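PDB 2J3X: C2 toxin component I from Clostridium botulinum, which transfers the ADP-ribose group of NAD+ to actin as the enzymatic half of a binary toxin. Local coordinates for residues K13-A18 with D179-S184; E24-W29 with Y174-D179; F30-N35 with L90-D95; L149-N154 with V183-N188. The protein carries 2 engineered substitutions. All blocks are in the same frame, centred on the assembly; numbering follows the deposited sequence. Where two conformers were deposited one is given.

In the fold
All four contacts lie in the N-terminal half of the chain. Interactions 1 and 2 set the two ends of helix 15-30 against adjoining strands of one mixed sheet, 183-187 and its outermost neighbour 175-178. Interaction 4 lies one step further in, where 183-187 pairs with 147-150. It is buried, and backbone bonds and leucines carry it. Interaction 2 is buried too but mixes an aromatic contact with carboxylates. Interaction 1 is only partly buried and brings acidic and carbonyl oxygens together near donors from 149-154. Interaction 3 joins two loops at the surface through lysines and meets interaction 2 where N92 bonds to Y174.

Interaction 1: residues K13-A18 with D179-S184; sequences KPESEA and DKETVS. With SO4 (sulfate ion), chain N.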
loop_
_atom_site.group_PDB
_atom_site.type_symbol
_atom_site.label_atom_id
_atom_site.label_comp_id
_atom_site.label_asym_id
_atom_site.label_seq_id
_atom_site.Cartn_x
_atom_site.Cartn_y
_atom_site.Cartn_z
ATOM N N LYS A 13 30.625 -11.037 -4.493
ATOM C CA LYS A 13 31.173 -11.952 -5.506
ATOM C C LYS A 13 31.443 -11.188 -6.793
ATOM O O LYS A 13 30.855 -10.123 -7.018
ATOM C CB LYS A 13 30.205 -13.102 -5.794
ATOM C CG LYS A 13 29.978 -14.004 -4.562
ATOM C CD LYS A 13 29.115 -15.182 -5.009
ATOM C CE LYS A 13 28.870 -16.274 -3.948
ATOM N NZ LYS A 13 27.646 -17.209 -4.258
ATOM N N PRO A 14 32.290 -11.744 -7.675
ATOM C CA PRO A 14 32.538 -11.019 -8.914
ATOM C C PRO A 14 31.251 -10.723 -9.714
ATOM O O PRO A 14 30.395 -11.607 -9.875
ATOM C CB PRO A 14 33.446 -11.972 -9.697
ATOM C CG PRO A 14 34.224 -12.716 -8.574
ATOM C CD PRO A 14 33.107 -12.984 -7.562
ATOM N N GLU A 15 31.119 -9.515 -10.236
ATOM C CA GLU A 15 29.946 -9.178 -11.054
ATOM C C GLU A 15 29.744 -10.126 -12.241
ATOM O O GLU A 15 28.613 -10.426 -12.623
ATOM C CB GLU A 15 30.013 -7.689 -11.520
ATOM C CG GLU A 15 29.207 -7.283 -12.753
ATOM C CD GLU A 15 27.667 -7.373 -12.639
ATOM O OE1 GLU A 15 27.095 -7.697 -11.574
ATOM O OE2 GLU A 15 26.999 -7.168 -13.687
ATOM N N SER A 16 30.830 -10.603 -12.837
ATOM C CA SER A 16 30.717 -11.517 -13.963
ATOM C C SER A 16 29.995 -12.815 -13.593
ATOM O O SER A 16 29.303 -13.424 -14.433
ATOM C CB SER A 16 32.112 -11.871 -14.506
ATOM O OG SER A 16 32.885 -12.586 -13.540
ATOM N N GLU A 17 30.167 -13.247 -12.357
ATOM C CA GLU A 17 29.473 -14.430 -11.924
ATOM C C GLU A 17 27.978 -14.190 -11.714
ATOM O O GLU A 17 27.164 -15.043 -12.084
ATOM C CB GLU A 17 30.087 -14.966 -10.661
ATOM C CG GLU A 17 31.545 -15.532 -10.900
ATOM C CD GLU A 17 32.260 -15.857 -9.595
ATOM O OE1 GLU A 17 31.606 -16.125 -8.559
ATOM O OE2 GLU A 17 33.531 -15.854 -9.573
ATOM N N ALA A 18 27.617 -13.058 -11.135
ATOM C CA ALA A 18 26.170 -12.703 -11.055
ATOM C C ALA A 18 25.613 -12.570 -12.452
ATOM O O ALA A 18 24.504 -13.031 -12.732
ATOM C CB ALA A 18 26.014 -11.337 -10.353
ATOM N N ASP A 179 20.975 -5.440 -16.477
ATOM C CA ASP A 179 21.516 -4.507 -17.452
ATOM C C ASP A 179 23.008 -4.775 -17.605
ATOM O O ASP A 179 23.468 -5.923 -17.407
ATOM C CB ASP A 179 21.201 -3.061 -17.084
ATOM C CG ASP A 179 21.726 -2.672 -15.726
ATOM O OD1 ASP A 179 22.629 -3.358 -15.227
ATOM O OD2 ASP A 179 21.225 -1.665 -15.152
ATOM N N LYS A 180 23.791 -3.754 -17.924
ATOM C CA LYS A 180 25.211 -4.031 -18.073
ATOM C C LYS A 180 25.835 -4.413 -16.736
ATOM O O LYS A 180 26.582 -5.376 -16.694
ATOM C CB LYS A 180 26.005 -2.905 -18.788
ATOM C CG LYS A 180 27.463 -3.320 -19.181
ATOM C CD LYS A 180 28.422 -2.114 -19.471
ATOM C CE LYS A 180 28.396 -1.698 -20.958
ATOM N NZ LYS A 180 27.068 -1.129 -21.439
ATOM N N GLU A 181 25.554 -3.677 -15.660
ATOM C CA GLU A 181 26.315 -3.919 -14.433
ATOM C C GLU A 181 25.502 -4.495 -13.264
ATOM O O GLU A 181 26.080 -4.877 -12.231
ATOM C CB GLU A 181 27.050 -2.662 -13.984
ATOM C CG GLU A 181 28.189 -2.205 -14.937
ATOM C CD GLU A 181 29.386 -3.164 -15.016
ATOM O OE1 GLU A 181 29.322 -4.320 -14.517
ATOM O OE2 GLU A 181 30.421 -2.748 -15.596
ATOM N N THR A 182 24.185 -4.539 -13.426
ATOM C CA THR A 182 23.322 -5.053 -12.359
ATOM C C THR A 182 22.554 -6.298 -12.765
ATOM O O THR A 182 22.168 -6.482 -13.925
ATOM C CB THR A 182 22.266 -4.043 -11.795
ATOM O OG1 THR A 182 21.248 -3.825 -12.759
ATOM C CG2 THR A 182 22.895 -2.711 -11.336
ATOM N N VAL A 183 22.268 -7.113 -11.755
ATOM C CA VAL A 183 21.424 -8.274 -11.935
ATOM C C VAL A 183 20.369 -8.232 -10.831
ATOM O O VAL A 183 20.715 -7.986 -9.677
ATOM C CB VAL A 183 22.277 -9.571 -11.814
ATOM C CG1 VAL A 183 21.433 -10.803 -12.192
ATOM C CG2 VAL A 183 23.509 -9.457 -12.701
ATOM N N SER A 184 19.108 -8.497 -11.168
ATOM C CA SER A 184 18.027 -8.398 -10.177
ATOM C C SER A 184 16.986 -9.489 -10.360
ATOM O O SER A 184 16.744 -9.983 -11.479
ATOM C CB SER A 184 17.295 -7.030 -10.266
ATOM O OG SER A 184 18.196 -5.960 -10.101
HETATM S S SO4 N . 34.385 -8.966 -12.251
HETATM O O1 SO4 N . 35.750 -9.178 -12.715
HETATM O O2 SO4 N . 33.740 -10.214 -12.620
HETATM O O3 SO4 N . 34.445 -8.716 -10.797
HETATM O O4 SO4 N . 33.824 -7.832 -12.956
#
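Where E181 comes up to E15, the turn is held by OD1 of D179, which accepts a hydrogen bond from N of T182 at 2.7 Å, nearly in line with its own C-O bond, and a weak one from N of E181. This is an Asx motif, a place that suits aspartate because its short carboxylate can curl forward to the N-H groups of the turn that follows, just before strand 183-187. Across the contact, E15 leaves the first turn of helix 15-30 with CG anti to the backbone N (chi1 158°) and bends at chi2 (65°), which lays its carboxylate against the backbone of E181. OE2 of E15 stands 2.9 Å from O of E181, two acceptors that would not bond with E15 ionised. The donors come from outside: N152 ND2 serves OE1 of E15, K19 makes a salt bridge with OE2, and N154 ND2 serves O of E181. Further along the helix, A18 is small enough for its CB to settle 3.9 Å from CG2 of V183. P14 takes the N-cap position, and beyond it the N and OG of S16 both bind O2 of a sulfate, OG at 2.7 Å. With E181 OE1 only 3.8 Å from E15 OE2, K19 and N152 probably ease the charge on E15, and at the pH 3.0 of this crystal E15 or E181 may be partly protonated.

Interaction 2: residues E24-W29 with Y174-D179; sequences EEEKRW and YGVLND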
loop_
_atom_site.group_PDB
_atom_site.type_symbol
_atom_site.label_atom_id
_atom_site.label_comp_id
_atom_site.label_asym_id
_atom_site.label_seq_id
_atom_site.Cartn_x
_atom_site.Cartn_y
_atom_site.Cartn_z
ATOM N N GLU A 24 21.729 -17.169 -17.517
ATOM C CA GLU A 24 21.340 -18.601 -17.490
ATOM C C GLU A 24 19.904 -18.679 -16.947
ATOM O O GLU A 24 19.050 -19.404 -17.455
ATOM C CB GLU A 24 22.296 -19.364 -16.582
ATOM C CG GLU A 24 22.050 -20.844 -16.411
ATOM C CD GLU A 24 22.104 -21.648 -17.711
ATOM O OE1 GLU A 24 22.668 -21.174 -18.714
ATOM O OE2 GLU A 24 21.585 -22.795 -17.700
ATOM N N GLU A 25 19.622 -17.858 -15.942
ATOM C CA GLU A 25 18.314 -17.948 -15.306
ATOM C C GLU A 25 17.259 -17.325 -16.210
ATOM O O GLU A 25 16.131 -17.824 -16.259
ATOM C CB GLU A 25 18.405 -17.208 -13.961
ATOM C CG GLU A 25 19.176 -17.986 -12.826
ATOM C CD GLU A 25 18.541 -19.312 -12.464
ATOM O OE1 GLU A 25 17.284 -19.373 -12.461
ATOM O OE2 GLU A 25 19.272 -20.325 -12.253
ATOM N N GLU A 26 17.579 -16.219 -16.864
ATOM C CA GLU A 26 16.698 -15.621 -17.885
ATOM C C GLU A 26 16.383 -16.610 -19.030
ATOM O O GLU A 26 15.239 -16.733 -19.480
ATOM C CB GLU A 26 17.316 -14.380 -18.482
ATOM C CG GLU A 26 17.460 -13.205 -17.484
ATOM C CD GLU A 26 18.454 -12.115 -17.946
ATOM O OE1 GLU A 26 19.014 -12.240 -19.052
ATOM O OE2 GLU A 26 18.657 -11.114 -17.203
ATOM N N LYS A 27 17.405 -17.341 -19.465
ATOM C CA LYS A 27 17.255 -18.332 -20.539
ATOM C C LYS A 27 16.278 -19.410 -20.065
ATOM O O LYS A 27 15.363 -19.791 -20.793
ATOM C CB LYS A 27 18.634 -18.931 -20.897
ATOM C CG LYS A 27 18.633 -20.304 -21.583
ATOM C CD LYS A 27 20.101 -20.865 -21.585
ATOM C CE LYS A 27 20.172 -22.348 -21.904
ATOM N NZ LYS A 27 20.602 -23.204 -20.724
ATOM N N ARG A 28 16.481 -19.924 -18.846
ATOM C CA ARG A 28 15.593 -20.949 -18.282
ATOM C C ARG A 28 14.145 -20.426 -18.187
ATOM O O ARG A 28 13.194 -21.151 -18.537
ATOM C CB ARG A 28 16.064 -21.435 -16.910
ATOM C CG ARG A 28 17.420 -22.188 -16.987
ATOM C CD ARG A 28 17.963 -22.538 -15.607
ATOM N NE ARG A 28 19.194 -23.327 -15.690
ATOM C CZ ARG A 28 19.946 -23.687 -14.635
ATOM N NH1 ARG A 28 19.624 -23.319 -13.376
ATOM N NH2 ARG A 28 21.038 -24.414 -14.821
ATOM N N TRP A 29 14.000 -19.185 -17.690
ATOM C CA TRP A 29 12.681 -18.601 -17.536
ATOM C C TRP A 29 11.999 -18.516 -18.888
ATOM O O TRP A 29 10.814 -18.902 -19.010
ATOM C CB TRP A 29 12.838 -17.202 -16.946
ATOM C CG TRP A 29 11.549 -16.493 -16.570
ATOM C CD1 TRP A 29 10.329 -17.043 -16.284
ATOM C CD2 TRP A 29 11.428 -15.076 -16.379
ATOM N NE1 TRP A 29 9.416 -16.005 -15.949
ATOM C CE2 TRP A 29 10.081 -14.805 -16.020
ATOM C CE3 TRP A 29 12.313 -14.002 -16.569
ATOM C CZ2 TRP A 29 9.631 -13.493 -15.743
ATOM C CZ3 TRP A 29 11.857 -12.676 -16.341
ATOM C CH2 TRP A 29 10.519 -12.456 -15.918
ATOM N N TYR A 174 9.392 -15.665 -9.292
ATOM C CA TYR A 174 10.432 -14.719 -9.664
ATOM C C TYR A 174 10.774 -14.734 -11.118
ATOM O O TYR A 174 10.607 -15.752 -11.802
ATOM C CB TYR A 174 11.732 -14.906 -8.856
ATOM C CG TYR A 174 12.586 -16.064 -9.368
ATOM C CD1 TYR A 174 12.172 -17.374 -9.158
ATOM C CD2 TYR A 174 13.822 -15.833 -10.015
ATOM C CE1 TYR A 174 12.948 -18.476 -9.623
ATOM C CE2 TYR A 174 14.627 -16.911 -10.480
ATOM C CZ TYR A 174 14.167 -18.217 -10.279
ATOM O OH TYR A 174 14.935 -19.285 -10.687
ATOM N N GLY A 175 11.294 -13.596 -11.562
ATOM C CA GLY A 175 11.893 -13.419 -12.843
ATOM C C GLY A 175 13.271 -12.880 -12.601
ATOM O O GLY A 175 13.635 -12.570 -11.449
ATOM N N VAL A 176 14.044 -12.809 -13.671
ATOM C CA VAL A 176 15.397 -12.250 -13.606
ATOM C C VAL A 176 15.554 -11.188 -14.649
ATOM O O VAL A 176 15.181 -11.374 -15.826
ATOM C CB VAL A 176 16.502 -13.351 -13.755
ATOM C CG1 VAL A 176 17.904 -12.672 -13.768
ATOM C CG2 VAL A 176 16.379 -14.350 -12.576
ATOM N N LEU A 177 16.115 -10.056 -14.214
ATOM C CA LEU A 177 16.389 -8.969 -15.108
ATOM C C LEU A 177 17.856 -8.592 -15.033
ATOM O O LEU A 177 18.457 -8.704 -13.977
ATOM C CB LEU A 177 15.584 -7.762 -14.652
ATOM C CG LEU A 177 14.052 -7.843 -14.691
ATOM C CD1 LEU A 177 13.537 -6.470 -14.262
ATOM C CD2 LEU A 177 13.510 -8.277 -16.086
ATOM N N ASN A 178 18.449 -8.086 -16.118
ATOM C CA ASN A 178 19.794 -7.480 -15.920
ATOM C C ASN A 178 20.062 -6.323 -16.850
ATOM O O ASN A 178 19.445 -6.238 -17.890
ATOM C CB ASN A 178 20.885 -8.498 -16.155
ATOM C CG ASN A 178 21.054 -8.784 -17.620
ATOM O OD1 ASN A 178 20.187 -9.387 -18.240
ATOM N ND2 ASN A 178 22.141 -8.271 -18.208
ATOM N N ASP A 179 20.975 -5.440 -16.477
ATOM C CA ASP A 179 21.516 -4.507 -17.452
ATOM C C ASP A 179 23.008 -4.775 -17.605
ATOM O O ASP A 179 23.468 -5.923 -17.407
ATOM C CB ASP A 179 21.201 -3.061 -17.084
ATOM C CG ASP A 179 21.726 -2.672 -15.726
ATOM O OD1 ASP A 179 22.629 -3.358 -15.227
ATOM O OD2 ASP A 179 21.225 -1.665 -15.152
#
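W29 and G175 meet where helix 15-30 lies over strand 175-178, the outermost strand of the mixed sheet; the two segment axes come within 7.8 Å at 133°. Apolar contacts fill the middle. V176 forks between two glutamates of the helix, CG2 against CB of E25 (3.8 Å) and CG1 against CG of E26, so the aliphatic stems of acidic residues serve as hydrophobic cover. The polar contacts lie around them. Y174 OH donates to OE1 of E25 over 2.9 Å, arriving from above the carboxylate plane, 37° out of it, while OE2 of E25 pairs with NH1 of R28. OE2 of E26 comes to 2.5 Å from OD1 of N178, and NZ of K23 makes a salt bridge with OE1 of E26 and a hydrogen bond with OD1 of N178. The aromatic contact lies toward the helix end: W29 NE1 bonds to O of A88, and a glycine suits the strand here because the bare CA of G175 sits over the six-membered ring in a CH-pi contact, 3.5 Å from CH2 of W29.

Interaction 3: residues F30-N35 with L90-D95; sequences FTKLNN and LKNTLD. With SO4 (sulfate ion), chain S.
K32 begins its reach with CB 4.4 Å from CB of K91. With chi1 at -61° the chain heads off on the side of the backbone N, and a kink at chi3 turns its end to the 90-95 segment. CD passes 3.4 Å from O of K91, CE comes beside OD1 of N92, and NZ at the tip donates to that same OD1 at 2.8 Å. The bond lies in the plane of the amide carbonyl with a C=O...N angle of 147°. A second, weak bond from NZ to O of K91 gives the ammonium group two oxygens of one loop, a task that suits a long and flexible lysine at an exposed site. The residue is set by a type I beta turn from F30 to L33, closed by L33 N to F30 O, which begins the link from helix 15-30 to helix 35-42. K91 answers in the reverse sense. Its extended chain lays CD 3.8 Å from CD2 of L33, and its NZ donates to O of K32 at 3.2 Å, in the carbonyl plane with a C=O...N angle of 152°; E37 is the salt-bridge partner of that nitrogen. Asparagine fits the N-cap of helix 35-42, where OD1 of N34 accepts from the backbone N-H of E37. At the same helix start, N of N35 donates to O3 of a sulfate (2.6 Å), an ion probably from the crystallisation liquor.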
loop_
_atom_site.group_PDB
_atom_site.type_symbol
_atom_site.label_atom_id
_atom_site.label_comp_id
_atom_site.label_asym_id
_atom_site.label_seq_id
_atom_site.Cartn_x
_atom_site.Cartn_y
_atom_site.Cartn_z
ATOM N N PHE A 30 12.719 -17.998 -19.881
ATOM C CA PHE A 30 12.104 -17.755 -21.202
ATOM C C PHE A 30 11.658 -19.064 -21.872
ATOM O O PHE A 30 10.734 -19.037 -22.696
ATOM C CB PHE A 30 13.023 -16.947 -22.109
ATOM C CG PHE A 30 12.937 -15.450 -21.884
ATOM C CD1 PHE A 30 12.787 -14.935 -20.599
ATOM C CD2 PHE A 30 12.977 -14.565 -22.957
ATOM C CE1 PHE A 30 12.720 -13.545 -20.363
ATOM C CE2 PHE A 30 12.876 -13.172 -22.731
ATOM C CZ PHE A 30 12.757 -12.683 -21.419
ATOM N N THR A 31 12.235 -20.199 -21.484
ATOM C CA THR A 31 11.725 -21.477 -22.049
ATOM C C THR A 31 10.277 -21.762 -21.659
ATOM O O THR A 31 9.632 -22.618 -22.269
ATOM C CB THR A 31 12.587 -22.685 -21.727
ATOM O OG1 THR A 31 12.488 -23.031 -20.336
ATOM C CG2 THR A 31 14.059 -22.373 -22.076
ATOM N N LYS A 32 9.767 -21.047 -20.649
ATOM C CA LYS A 32 8.437 -21.325 -20.152
ATOM C C LYS A 32 7.442 -20.267 -20.653
ATOM O O LYS A 32 6.251 -20.341 -20.306
ATOM C CB LYS A 32 8.425 -21.323 -18.624
ATOM C CG LYS A 32 9.349 -22.382 -17.968
ATOM C CD LYS A 32 9.428 -22.126 -16.482
ATOM C CE LYS A 32 10.739 -22.506 -15.843
ATOM N NZ LYS A 32 10.459 -22.638 -14.391
ATOM N N LEU A 33 7.929 -19.293 -21.423
ATOM C CA LEU A 33 7.057 -18.161 -21.801
ATOM C C LEU A 33 6.601 -18.206 -23.250
ATOM O O LEU A 33 7.310 -18.727 -24.121
ATOM C CB LEU A 33 7.775 -16.823 -21.547
ATOM C CG LEU A 33 8.354 -16.686 -20.135
ATOM C CD1 LEU A 33 8.906 -15.282 -19.976
ATOM C CD2 LEU A 33 7.262 -16.964 -19.123
ATOM N N ASN A 34 5.456 -17.572 -23.512
ATOM C CA ASN A 34 4.971 -17.392 -24.865
ATOM C C ASN A 34 5.533 -16.063 -25.384
ATOM O O ASN A 34 6.125 -15.293 -24.591
ATOM C CB ASN A 34 3.442 -17.534 -24.891
ATOM C CG ASN A 34 2.713 -16.408 -24.160
ATOM O OD1 ASN A 34 3.184 -15.275 -24.132
ATOM N ND2 ASN A 34 1.522 -16.696 -23.632
ATOM N N ASN A 35 5.395 -15.794 -26.684
ATOM C CA ASN A 35 5.991 -14.619 -27.318
ATOM C C ASN A 35 5.550 -13.306 -26.675
ATOM O O ASN A 35 6.365 -12.425 -26.443
ATOM C CB ASN A 35 5.635 -14.585 -28.826
ATOM C CG ASN A 35 6.217 -13.362 -29.558
ATOM O OD1 ASN A 35 7.422 -13.105 -29.526
ATOM N ND2 ASN A 35 5.355 -12.621 -30.240
ATOM N N LEU A 90 4.431 -16.189 -12.458
ATOM C CA LEU A 90 3.738 -17.348 -11.857
ATOM C C LEU A 90 4.374 -18.654 -12.304
ATOM O O LEU A 90 4.229 -19.679 -11.635
ATOM C CB LEU A 90 2.249 -17.344 -12.267
ATOM C CG LEU A 90 1.244 -16.891 -11.222
ATOM C CD1 LEU A 90 1.871 -16.054 -10.127
ATOM C CD2 LEU A 90 0.018 -16.228 -11.858
ATOM N N LYS A 91 5.073 -18.602 -13.433
ATOM C CA LYS A 91 5.610 -19.803 -14.082
ATOM C C LYS A 91 6.962 -20.221 -13.505
ATOM O O LYS A 91 7.500 -21.269 -13.853
ATOM C CB LYS A 91 5.724 -19.552 -15.584
ATOM C CG LYS A 91 4.348 -19.580 -16.305
ATOM C CD LYS A 91 4.443 -19.162 -17.769
ATOM C CE LYS A 91 3.111 -19.427 -18.534
ATOM N NZ LYS A 91 3.314 -19.137 -20.019
ATOM N N ASN A 92 7.511 -19.426 -12.597
ATOM C CA ASN A 92 8.898 -19.593 -12.217
ATOM C C ASN A 92 9.081 -19.410 -10.731
ATOM O O ASN A 92 8.823 -18.335 -10.219
ATOM C CB ASN A 92 9.700 -18.550 -12.997
ATOM C CG ASN A 92 11.137 -18.943 -13.212
ATOM O OD1 ASN A 92 11.411 -20.051 -13.681
ATOM N ND2 ASN A 92 12.052 -18.018 -12.977
ATOM N N THR A 93 9.487 -20.453 -10.004
ATOM C CA THR A 93 9.560 -20.360 -8.552
ATOM C C THR A 93 10.955 -20.671 -8.009
ATOM O O THR A 93 11.632 -21.596 -8.517
ATOM C CB THR A 93 8.569 -21.311 -7.882
ATOM O OG1 THR A 93 8.776 -22.645 -8.365
ATOM C CG2 THR A 93 7.116 -20.915 -8.237
ATOM N N LEU A 94 11.364 -19.962 -6.950
ATOM C CA LEU A 94 12.704 -20.143 -6.374
ATOM C C LEU A 94 12.913 -21.545 -5.820
ATOM O O LEU A 94 12.033 -22.066 -5.130
ATOM C CB LEU A 94 12.935 -19.160 -5.226
ATOM C CG LEU A 94 13.206 -17.725 -5.743
ATOM C CD1 LEU A 94 13.099 -16.751 -4.575
ATOM C CD2 LEU A 94 14.594 -17.619 -6.466
ATOM N N ASP A 95 14.077 -22.147 -6.083
ATOM C CA ASP A 95 14.375 -23.436 -5.442
ATOM C C ASP A 95 15.318 -23.260 -4.249
ATOM O O ASP A 95 15.590 -24.209 -3.500
ATOM C CB ASP A 95 14.881 -24.470 -6.464
ATOM C CG ASP A 95 16.207 -24.082 -7.107
ATOM O OD1 ASP A 95 16.706 -22.957 -6.887
ATOM O OD2 ASP A 95 16.768 -24.930 -7.845
HETATM S S SO4 S . 4.007 -18.525 -28.542
HETATM O O1 SO4 S . 3.992 -18.763 -29.985
HETATM O O2 SO4 S . 3.769 -19.767 -27.813
HETATM O O3 SO4 S . 5.305 -17.976 -28.156
HETATM O O4 SO4 S . 2.937 -17.588 -28.223
#

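Interaction 4: residues L149-N154 with V183-N188; sequences LGLNDN and VSLLLN
Different first torsions bring the leucines L149 and L185 together: in L149 the side chain swings anti to its own backbone N (chi1 -176°), in L185 anti to the carbonyl carbon (chi1 -50°). The two side chains then run alongside each other in the same direction, with CD2 of L149 3.8 Å from CD1 of L185. L151 comes across L185 at about a right angle, its CD1 3.8 Å from CG1 of V183 and its CD2 packing against CG of L185. Helix 15-30 contributes W21, which touches both L151 and L185. Strands 147-150 and 183-187 are antiparallel neighbours within the mixed sheet, and L149 with L185 is a hydrogen-bonded pair: each N donates to the other's O at 2.9 Å. G150 and S184 form the next, non-hydrogen-bonded pair, with OG of S184 3.7 Å from the glycine CA and CA of S184 making a CA-H...O contact with O of L149. Past the strand end, L151 N still reaches O of V183, nearly straight along the C=O direction. Asparagine then suits the bend, since OD1 of N152 accepts from the backbone N-H of N154 in an Asx turn and also from a water, which in turn accepts from N of V183 at 3.0 Å.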
loop_
_atom_site.group_PDB
_atom_site.type_symbol
_atom_site.label_atom_id
_atom_site.label_comp_id
_atom_site.label_asym_id
_atom_site.label_seq_id
_atom_site.Cartn_x
_atom_site.Cartn_y
_atom_site.Cartn_z
ATOM N N LEU A 149 14.843 -7.182 -6.631
ATOM C CA LEU A 149 15.838 -7.544 -5.619
ATOM C C LEU A 149 17.213 -7.496 -6.280
ATOM O O LEU A 149 17.534 -8.411 -7.075
ATOM C CB LEU A 149 15.573 -8.951 -5.096
ATOM C CG LEU A 149 16.518 -9.356 -3.951
ATOM C CD1 LEU A 149 16.085 -8.891 -2.527
ATOM C CD2 LEU A 149 16.702 -10.913 -3.924
ATOM N N GLY A 150 17.979 -6.435 -6.030
ATOM C CA GLY A 150 19.335 -6.287 -6.632
ATOM C C GLY A 150 20.268 -7.303 -5.984
ATOM O O GLY A 150 20.229 -7.494 -4.780
ATOM N N LEU A 151 21.083 -7.982 -6.798
ATOM C CA LEU A 151 21.817 -9.124 -6.275
ATOM C C LEU A 151 23.213 -8.811 -5.797
ATOM O O LEU A 151 23.817 -9.640 -5.108
ATOM C CB LEU A 151 21.897 -10.268 -7.311
ATOM C CG LEU A 151 20.496 -10.820 -7.612
ATOM C CD1 LEU A 151 20.602 -11.932 -8.661
ATOM C CD2 LEU A 151 19.792 -11.312 -6.365
ATOM N N ASN A 152 23.732 -7.630 -6.125
ATOM C CA ASN A 152 25.043 -7.274 -5.589
ATOM C C ASN A 152 25.180 -5.767 -5.399
ATOM O O ASN A 152 24.204 -5.018 -5.664
ATOM C CB ASN A 152 26.207 -7.848 -6.443
ATOM C CG ASN A 152 26.253 -7.272 -7.853
ATOM O OD1 ASN A 152 25.862 -6.125 -8.076
ATOM N ND2 ASN A 152 26.715 -8.076 -8.828
ATOM N N ASP A 153 26.359 -5.316 -4.948
ATOM C CA ASP A 153 26.424 -3.878 -4.549
ATOM C C ASP A 153 26.364 -2.931 -5.748
ATOM O O ASP A 153 26.235 -1.711 -5.552
ATOM C CB ASP A 153 27.641 -3.553 -3.681
ATOM C CG ASP A 153 27.563 -4.144 -2.309
ATOM O OD1 ASP A 153 26.625 -4.905 -1.974
ATOM O OD2 ASP A 153 28.502 -3.836 -1.537
ATOM N N ASN A 154 26.470 -3.453 -6.979
ATOM C CA ASN A 154 26.264 -2.610 -8.158
ATOM C C ASN A 154 24.850 -2.051 -8.207
ATOM O O ASN A 154 24.591 -1.053 -8.903
ATOM C CB ASN A 154 26.587 -3.360 -9.461
ATOM C CG ASN A 154 28.069 -3.526 -9.667
ATOM O OD1 ASN A 154 28.875 -2.943 -8.937
ATOM N ND2 ASN A 154 28.448 -4.344 -10.627
ATOM N N VAL A 183 22.268 -7.113 -11.755
ATOM C CA VAL A 183 21.424 -8.274 -11.935
ATOM C C VAL A 183 20.369 -8.232 -10.831
ATOM O O VAL A 183 20.715 -7.986 -9.677
ATOM C CB VAL A 183 22.277 -9.571 -11.814
ATOM C CG1 VAL A 183 21.433 -10.803 -12.192
ATOM C CG2 VAL A 183 23.509 -9.457 -12.701
ATOM N N SER A 184 19.108 -8.497 -11.168
ATOM C CA SER A 184 18.027 -8.398 -10.177
ATOM C C SER A 184 16.986 -9.489 -10.360
ATOM O O SER A 184 16.744 -9.983 -11.479
ATOM C CB SER A 184 17.295 -7.030 -10.266
ATOM O OG SER A 184 18.196 -5.960 -10.101
ATOM N N LEU A 185 16.372 -9.875 -9.271
ATOM C CA LEU A 185 15.132 -10.673 -9.403
ATOM C C LEU A 185 13.972 -9.685 -9.528
ATOM O O LEU A 185 14.047 -8.565 -9.034
ATOM C CB LEU A 185 14.855 -11.554 -8.196
ATOM C CG LEU A 185 16.000 -12.454 -7.666
ATOM C CD1 LEU A 185 15.545 -13.386 -6.604
ATOM C CD2 LEU A 185 16.629 -13.232 -8.861
ATOM N N LEU A 186 12.901 -10.144 -10.150
ATOM C CA LEU A 186 11.663 -9.392 -10.198
ATOM C C LEU A 186 10.668 -10.248 -9.437
ATOM O O LEU A 186 10.537 -11.448 -9.727
ATOM C CB LEU A 186 11.222 -9.233 -11.672
ATOM C CG LEU A 186 10.000 -8.295 -11.778
ATOM C CD1 LEU A 186 10.351 -6.886 -11.336
ATOM C CD2 LEU A 186 9.501 -8.311 -13.211
ATOM N N LEU A 187 9.952 -9.665 -8.477
ATOM C CA LEU A 187 8.968 -10.440 -7.710
ATOM C C LEU A 187 7.578 -9.792 -7.875
ATOM O O LEU A 187 7.488 -8.667 -8.376
ATOM C CB LEU A 187 9.334 -10.524 -6.214
ATOM C CG LEU A 187 10.794 -10.806 -5.883
ATOM C CD1 LEU A 187 10.928 -10.698 -4.355
ATOM C CD2 LEU A 187 11.182 -12.198 -6.340
ATOM N N ASN A 188 6.534 -10.523 -7.483
ATOM C CA ASN A 188 5.146 -10.112 -7.655
ATOM C C ASN A 188 4.879 -8.750 -7.017
ATOM O O ASN A 188 5.581 -8.290 -6.077
ATOM C CB ASN A 188 4.249 -11.144 -6.952
ATOM C CG ASN A 188 4.125 -12.429 -7.742
ATOM O OD1 ASN A 188 4.330 -12.417 -8.952
ATOM N ND2 ASN A 188 3.673 -13.488 -7.097
HETATM O O HOH W 1 23.300 -6.047 -9.153
#